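Major extracellular endoglucanase (Xanthomonas campestris pv. campestris, PDB 4TUF) catalyses, through this family 5 glycoside hydrolase domain, the endohydrolysis of beta-1,4-glucosidic linkages in cellulose, lichenin and cereal beta-D-glucans. Local coordinates at residues L92-V106 and N141-D153. Sequence-based numbering, arbitrary orientation.
With 2HP (dihydrogenphosphate ion), chain E.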
loop_
_atom_site.group_PDB
_atom_site.type_symbol
_atom_site.label_atom_id
_atom_site.label_comp_id
_atom_site.label_asym_id
_atom_site.label_seq_id
_atom_site.Cartn_x
_atom_site.Cartn_y
_atom_site.Cartn_z
ATOM N N LEU A 92 -17.792 -2.735 -2.570
ATOM C CA LEU A 92 -16.595 -2.000 -2.963
ATOM C C LEU A 92 -17.005 -0.696 -3.642
ATOM O O LEU A 92 -16.491 0.375 -3.310
ATOM C CB LEU A 92 -15.715 -2.842 -3.889
ATOM C CG LEU A 92 -14.387 -2.241 -4.366
ATOM C CD1 LEU A 92 -13.518 -1.843 -3.179
ATOM C CD2 LEU A 92 -13.636 -3.214 -5.289
ATOM N N ASP A 93 -17.946 -0.794 -4.579
ATOM C CA ASP A 93 -18.477 0.381 -5.258
ATOM C C ASP A 93 -18.941 1.426 -4.250
ATOM O O ASP A 93 -18.602 2.605 -4.361
ATOM C CB ASP A 93 -19.638 -0.002 -6.182
ATOM C CG ASP A 93 -19.178 -0.723 -7.438
ATOM O OD1 ASP A 93 -17.948 -0.855 -7.649
ATOM O OD2 ASP A 93 -20.053 -1.142 -8.227
ATOM N N LYS A 94 -19.699 0.975 -3.256
ATOM C CA LYS A 94 -20.279 1.861 -2.254
ATOM C C LYS A 94 -19.228 2.465 -1.312
ATOM O O LYS A 94 -19.367 3.604 -0.865
ATOM C CB LYS A 94 -21.332 1.102 -1.448
ATOM C CG LYS A 94 -22.391 1.977 -0.819
ATOM C CD LYS A 94 -23.520 1.133 -0.252
ATOM C CE LYS A 94 -24.716 1.996 0.106
ATOM N NZ LYS A 94 -25.309 2.620 -1.110
ATOM N N VAL A 95 -18.183 1.699 -1.007
ATOM C CA VAL A 95 -17.131 2.177 -0.114
ATOM C C VAL A 95 -16.260 3.239 -0.788
ATOM O O VAL A 95 -15.960 4.278 -0.196
ATOM C CB VAL A 95 -16.239 1.018 0.381
ATOM C CG1 VAL A 95 -15.011 1.561 1.093
ATOM C CG2 VAL A 95 -17.024 0.106 1.312
ATOM N N ILE A 96 -15.861 2.977 -2.028
ATOM C CA ILE A 96 -15.076 3.937 -2.798
ATOM C C ILE A 96 -15.869 5.227 -3.012
ATOM O O ILE A 96 -15.310 6.326 -2.975
ATOM C CB ILE A 96 -14.640 3.329 -4.146
ATOM C CG1 ILE A 96 -13.504 2.332 -3.911
ATOM C CG2 ILE A 96 -14.173 4.402 -5.113
ATOM C CD1 ILE A 96 -13.323 1.338 -5.027
ATOM N N ALA A 97 -17.178 5.087 -3.200
ATOM C CA ALA A 97 -18.053 6.241 -3.364
ATOM C C ALA A 97 -18.122 7.073 -2.083
ATOM O O ALA A 97 -18.281 8.295 -2.134
ATOM C CB ALA A 97 -19.453 5.792 -3.789
ATOM N N GLU A 98 -18.003 6.405 -0.937
ATOM C CA GLU A 98 -18.070 7.083 0.356
ATOM C C GLU A 98 -16.795 7.867 0.635
ATOM O O GLU A 98 -16.853 9.024 1.055
ATOM C CB GLU A 98 -18.325 6.084 1.485
ATOM C CG GLU A 98 -18.242 6.693 2.882
ATOM C CD GLU A 98 -19.341 7.704 3.156
ATOM O OE1 GLU A 98 -20.328 7.747 2.387
ATOM O OE2 GLU A 98 -19.220 8.455 4.150
ATOM N N PHE A 99 -15.646 7.230 0.413
ATOM C CA PHE A 99 -14.360 7.918 0.478
ATOM C C PHE A 99 -14.364 9.144 -0.425
ATOM O O PHE A 99 -13.880 10.211 -0.049
ATOM C CB PHE A 99 -13.220 6.984 0.066
ATOM C CG PHE A 99 -12.868 5.957 1.101
ATOM C CD1 PHE A 99 -12.663 6.323 2.422
ATOM C CD2 PHE A 99 -12.744 4.618 0.753
ATOM C CE1 PHE A 99 -12.339 5.373 3.375
ATOM C CE2 PHE A 99 -12.421 3.664 1.704
ATOM C CZ PHE A 99 -12.217 4.042 3.015
ATOM N N ASN A 100 -14.923 8.978 -1.618
ATOM C CA ASN A 100 -14.961 10.042 -2.609
ATOM C C ASN A 100 -15.805 11.221 -2.151
ATOM O O ASN A 100 -15.418 12.373 -2.333
ATOM C CB ASN A 100 -15.491 9.502 -3.938
ATOM C CG ASN A 100 -15.496 10.547 -5.030
ATOM O OD1 ASN A 100 -14.454 10.859 -5.611
ATOM N ND2 ASN A 100 -16.675 11.086 -5.327
ATOM N N ALA A 101 -16.955 10.926 -1.551
ATOM C CA ALA A 101 -17.866 11.963 -1.069
ATOM C C ALA A 101 -17.285 12.719 0.121
ATOM O O ALA A 101 -17.603 13.886 0.336
ATOM C CB ALA A 101 -19.208 11.357 -0.698
ATOM N N ARG A 102 -16.429 12.054 0.889
ATOM C CA ARG A 102 -15.801 12.685 2.045
ATOM C C ARG A 102 -14.506 13.410 1.681
ATOM O O ARG A 102 -13.940 14.138 2.503
ATOM C CB ARG A 102 -15.523 11.651 3.133
ATOM C CG ARG A 102 -16.773 11.032 3.712
ATOM C CD ARG A 102 -16.526 10.574 5.125
ATOM N NE ARG A 102 -16.266 11.707 6.005
ATOM C CZ ARG A 102 -17.212 12.368 6.659
ATOM N NH1 ARG A 102 -18.480 12.004 6.532
ATOM N NH2 ARG A 102 -16.893 13.391 7.440
ATOM N N GLY A 103 -14.042 13.207 0.451
ATOM C CA GLY A 103 -12.847 13.874 -0.028
ATOM C C GLY A 103 -11.590 13.157 0.414
ATOM O O GLY A 103 -10.571 13.784 0.695
ATOM N N MET A 104 -11.668 11.832 0.472
ATOM C CA MET A 104 -10.537 11.011 0.879
ATOM C C MET A 104 -9.937 10.311 -0.336
ATOM O O MET A 104 -10.653 9.661 -1.098
ATOM C CB MET A 104 -10.969 9.990 1.943
ATOM C CG MET A 104 -11.487 10.627 3.232
ATOM S SD MET A 104 -12.029 9.470 4.508
ATOM C CE MET A 104 -10.527 8.519 4.770
ATOM N N TYR A 105 -8.624 10.453 -0.515
ATOM C CA TYR A 105 -7.924 9.853 -1.644
ATOM C C TYR A 105 -7.864 8.343 -1.482
ATOM O O TYR A 105 -7.696 7.839 -0.373
ATOM C CB TYR A 105 -6.513 10.431 -1.779
ATOM C CG TYR A 105 -6.485 11.921 -2.026
ATOM C CD1 TYR A 105 -6.747 12.441 -3.287
ATOM C CD2 TYR A 105 -6.201 12.813 -0.996
ATOM C CE1 TYR A 105 -6.727 13.808 -3.521
ATOM C CE2 TYR A 105 -6.184 14.183 -1.219
ATOM C CZ TYR A 105 -6.447 14.674 -2.485
ATOM O OH TYR A 105 -6.432 16.032 -2.715
ATOM N N VAL A 106 -8.003 7.619 -2.587
ATOM C CA VAL A 106 -7.989 6.160 -2.536
ATOM C C VAL A 106 -6.965 5.558 -3.501
ATOM O O VAL A 106 -7.028 5.782 -4.708
ATOM C CB VAL A 106 -9.388 5.581 -2.857
ATOM C CG1 VAL A 106 -9.347 4.065 -2.905
ATOM C CG2 VAL A 106 -10.396 6.051 -1.838
ATOM N N ASN A 141 -11.057 0.820 -15.414
ATOM C CA ASN A 141 -12.229 1.138 -16.210
ATOM C C ASN A 141 -13.425 1.531 -15.353
ATOM O O ASN A 141 -14.169 2.453 -15.682
ATOM C CB ASN A 141 -12.594 -0.047 -17.091
ATOM C CG ASN A 141 -13.646 0.298 -18.109
ATOM O OD1 ASN A 141 -13.802 1.460 -18.485
ATOM N ND2 ASN A 141 -14.374 -0.710 -18.572
ATOM N N ARG A 142 -13.597 0.841 -14.235
ATOM C CA ARG A 142 -14.768 1.048 -13.398
ATOM C C ARG A 142 -14.729 2.365 -12.628
ATOM O O ARG A 142 -15.726 3.077 -12.562
ATOM C CB ARG A 142 -14.916 -0.116 -12.426
ATOM C CG ARG A 142 -16.268 -0.201 -11.783
ATOM C CD ARG A 142 -16.367 -1.436 -10.928
ATOM N NE ARG A 142 -17.723 -1.630 -10.430
ATOM C CZ ARG A 142 -18.645 -2.335 -11.069
ATOM N NH1 ARG A 142 -18.346 -2.907 -12.223
ATOM N NH2 ARG A 142 -19.856 -2.472 -10.553
ATOM N N TYR A 143 -13.573 2.699 -12.064
ATOM C CA TYR A 143 -13.484 3.831 -11.141
ATOM C C TYR A 143 -12.775 5.059 -11.713
ATOM O O TYR A 143 -12.468 5.991 -10.974
ATOM C CB TYR A 143 -12.784 3.381 -9.852
ATOM C CG TYR A 143 -13.475 2.193 -9.215
ATOM C CD1 TYR A 143 -14.764 2.310 -8.707
ATOM C CD2 TYR A 143 -12.853 0.951 -9.140
ATOM C CE1 TYR A 143 -15.406 1.229 -8.138
ATOM C CE2 TYR A 143 -13.492 -0.135 -8.570
ATOM C CZ TYR A 143 -14.767 0.010 -8.072
ATOM O OH TYR A 143 -15.416 -1.064 -7.501
ATOM N N LYS A 144 -12.541 5.078 -13.023
ATOM C CA LYS A 144 -11.766 6.158 -13.637
ATOM C C LYS A 144 -12.442 7.525 -13.540
ATOM O O LYS A 144 -11.794 8.552 -13.742
ATOM C CB LYS A 144 -11.477 5.843 -15.105
ATOM C CG LYS A 144 -12.653 6.031 -16.044
ATOM C CD LYS A 144 -12.283 5.616 -17.465
ATOM C CE LYS A 144 -13.516 5.492 -18.344
ATOM N NZ LYS A 144 -14.595 4.697 -17.682
ATOM N N ASN A 145 -13.736 7.536 -13.235
ATOM C CA ASN A 145 -14.487 8.784 -13.146
ATOM C C ASN A 145 -14.735 9.204 -11.706
ATOM O O ASN A 145 -15.360 10.234 -11.459
ATOM C CB ASN A 145 -15.823 8.663 -13.883
ATOM C CG ASN A 145 -15.654 8.602 -15.394
ATOM O OD1 ASN A 145 -14.863 9.349 -15.973
ATOM N ND2 ASN A 145 -16.396 7.702 -16.038
ATOM N N VAL A 146 -14.256 8.397 -10.763
ATOM C CA VAL A 146 -14.331 8.732 -9.344
ATOM C C VAL A 146 -13.133 9.609 -8.967
ATOM O O VAL A 146 -12.028 9.101 -8.782
ATOM C CB VAL A 146 -14.356 7.464 -8.460
ATOM C CG1 VAL A 146 -14.497 7.840 -7.002
ATOM C CG2 VAL A 146 -15.487 6.543 -8.880
ATOM N N PRO A 147 -13.355 10.929 -8.848
ATOM C CA PRO A 147 -12.288 11.938 -8.781
ATOM C C PRO A 147 -11.225 11.669 -7.728
ATOM O O PRO A 147 -10.052 11.926 -7.999
ATOM C CB PRO A 147 -13.044 13.228 -8.445
ATOM C CG PRO A 147 -14.409 13.001 -8.945
ATOM C CD PRO A 147 -14.687 11.543 -8.714
ATOM N N TYR A 148 -11.614 11.163 -6.560
ATOM C CA TYR A 148 -10.661 10.996 -5.465
ATOM C C TYR A 148 -9.946 9.647 -5.473
ATOM O O TYR A 148 -9.151 9.359 -4.576
ATOM C CB TYR A 148 -11.356 11.212 -4.120
ATOM C CG TYR A 148 -11.444 12.675 -3.758
ATOM C CD1 TYR A 148 -10.361 13.331 -3.185
ATOM C CD2 TYR A 148 -12.595 13.410 -4.015
ATOM C CE1 TYR A 148 -10.425 14.673 -2.871
ATOM C CE2 TYR A 148 -12.669 14.755 -3.699
ATOM C CZ TYR A 148 -11.579 15.379 -3.130
ATOM O OH TYR A 148 -11.643 16.712 -2.814
ATOM N N VAL A 149 -10.214 8.823 -6.481
ATOM C CA VAL A 149 -9.429 7.610 -6.653
ATOM C C VAL A 149 -8.111 7.977 -7.324
ATOM O O VAL A 149 -8.075 8.476 -8.452
ATOM C CB VAL A 149 -10.164 6.550 -7.464
ATOM C CG1 VAL A 149 -9.249 5.363 -7.728
ATOM C CG2 VAL A 149 -11.389 6.105 -6.717
ATOM N N LEU A 150 -7.029 7.717 -6.603
ATOM C CA LEU A 150 -5.704 8.209 -6.939
ATOM C C LEU A 150 -5.047 7.453 -8.089
ATOM O O LEU A 150 -4.384 8.049 -8.936
ATOM C CB LEU A 150 -4.820 8.125 -5.698
ATOM C CG LEU A 150 -3.819 9.244 -5.468
ATOM C CD1 LEU A 150 -4.543 10.563 -5.269
ATOM C CD2 LEU A 150 -2.989 8.897 -4.258
ATOM N N GLY A 151 -5.219 6.135 -8.104
ATOM C CA GLY A 151 -4.535 5.297 -9.071
ATOM C C GLY A 151 -4.425 3.874 -8.567
ATOM O O GLY A 151 -5.228 3.450 -7.745
ATOM N N LEU A 152 -3.422 3.143 -9.043
ATOM C CA LEU A 152 -3.308 1.719 -8.745
ATOM C C LEU A 152 -1.912 1.305 -8.315
ATOM O O LEU A 152 -0.916 1.675 -8.941
ATOM C CB LEU A 152 -3.726 0.888 -9.962
ATOM C CG LEU A 152 -5.080 0.186 -9.871
ATOM C CD1 LEU A 152 -5.591 -0.208 -11.241
ATOM C CD2 LEU A 152 -4.942 -1.038 -8.998
ATOM N N ASP A 153 -1.862 0.541 -7.229
ATOM C CA ASP A 153 -0.661 -0.163 -6.798
ATOM C C ASP A 153 -0.664 -1.511 -7.523
ATOM O O ASP A 153 -1.401 -2.420 -7.131
ATOM C CB ASP A 153 -0.658 -0.330 -5.271
ATOM C CG ASP A 153 0.681 -0.808 -4.724
ATOM O OD1 ASP A 153 1.464 -1.410 -5.487
ATOM O OD2 ASP A 153 0.940 -0.588 -3.517
HETATM P P 2HP E . -27.123 4.633 1.964
HETATM O O1 2HP E . -27.967 5.690 1.292
HETATM O O2 2HP E . -27.387 4.627 3.454
HETATM O O3 2HP E . -27.473 3.281 1.387
HETATM O O4 2HP E . -25.662 4.931 1.718
#
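D93 OD1 accepts two bonds from the neighbouring helix: Y143 OH reaches it at 2.5 Å, nearly along the C-O axis, and R142 NE takes its syn lone pair at 2.9 Å. R142 NH2 uses the syn lone pair of D93 OD2 at 2.7 Å, completing a side-on, two-nitrogen salt bridge in which carboxylate and guanidinium lie 18° from coplanar, whereas the Y143 ring stands at 77° to the carboxylate. I96 CD1 sits over one face of this ring, 3.7 Å from its centroid, while the aliphatic CG of R142 covers the opposite face. I96 CG2 packs on V149 CG2. One helical turn on, N100 CG, anti to the backbone N (chi1 -177°), carries the amide out toward V146-Y148, and OD1 receives Y148 N at 3.0 Å. The Y148 ring lies flat on the Schellman turn that ends helix 88-102: CA of G103, whose phi is positive, lies 3.7 Å from its centroid. Y105 meets Y148 obliquely. Beyond them the parallel strands begin: V106 N bonds Y148 O, and V106 O takes L150 N at 2.7 Å. Two successive helix-strand connections of the TIM barrel thus pack together, their strands 105-110 and 149-153 joined by the beta-alpha-beta unit through helix 129-143. Paired with a guanidinium through both oxygens and with a phenol on one, D93 is probably ionised; charge pairing ties the helices, the N100 amide holds the turn before strand 149-153, and two backbone bonds join the strands.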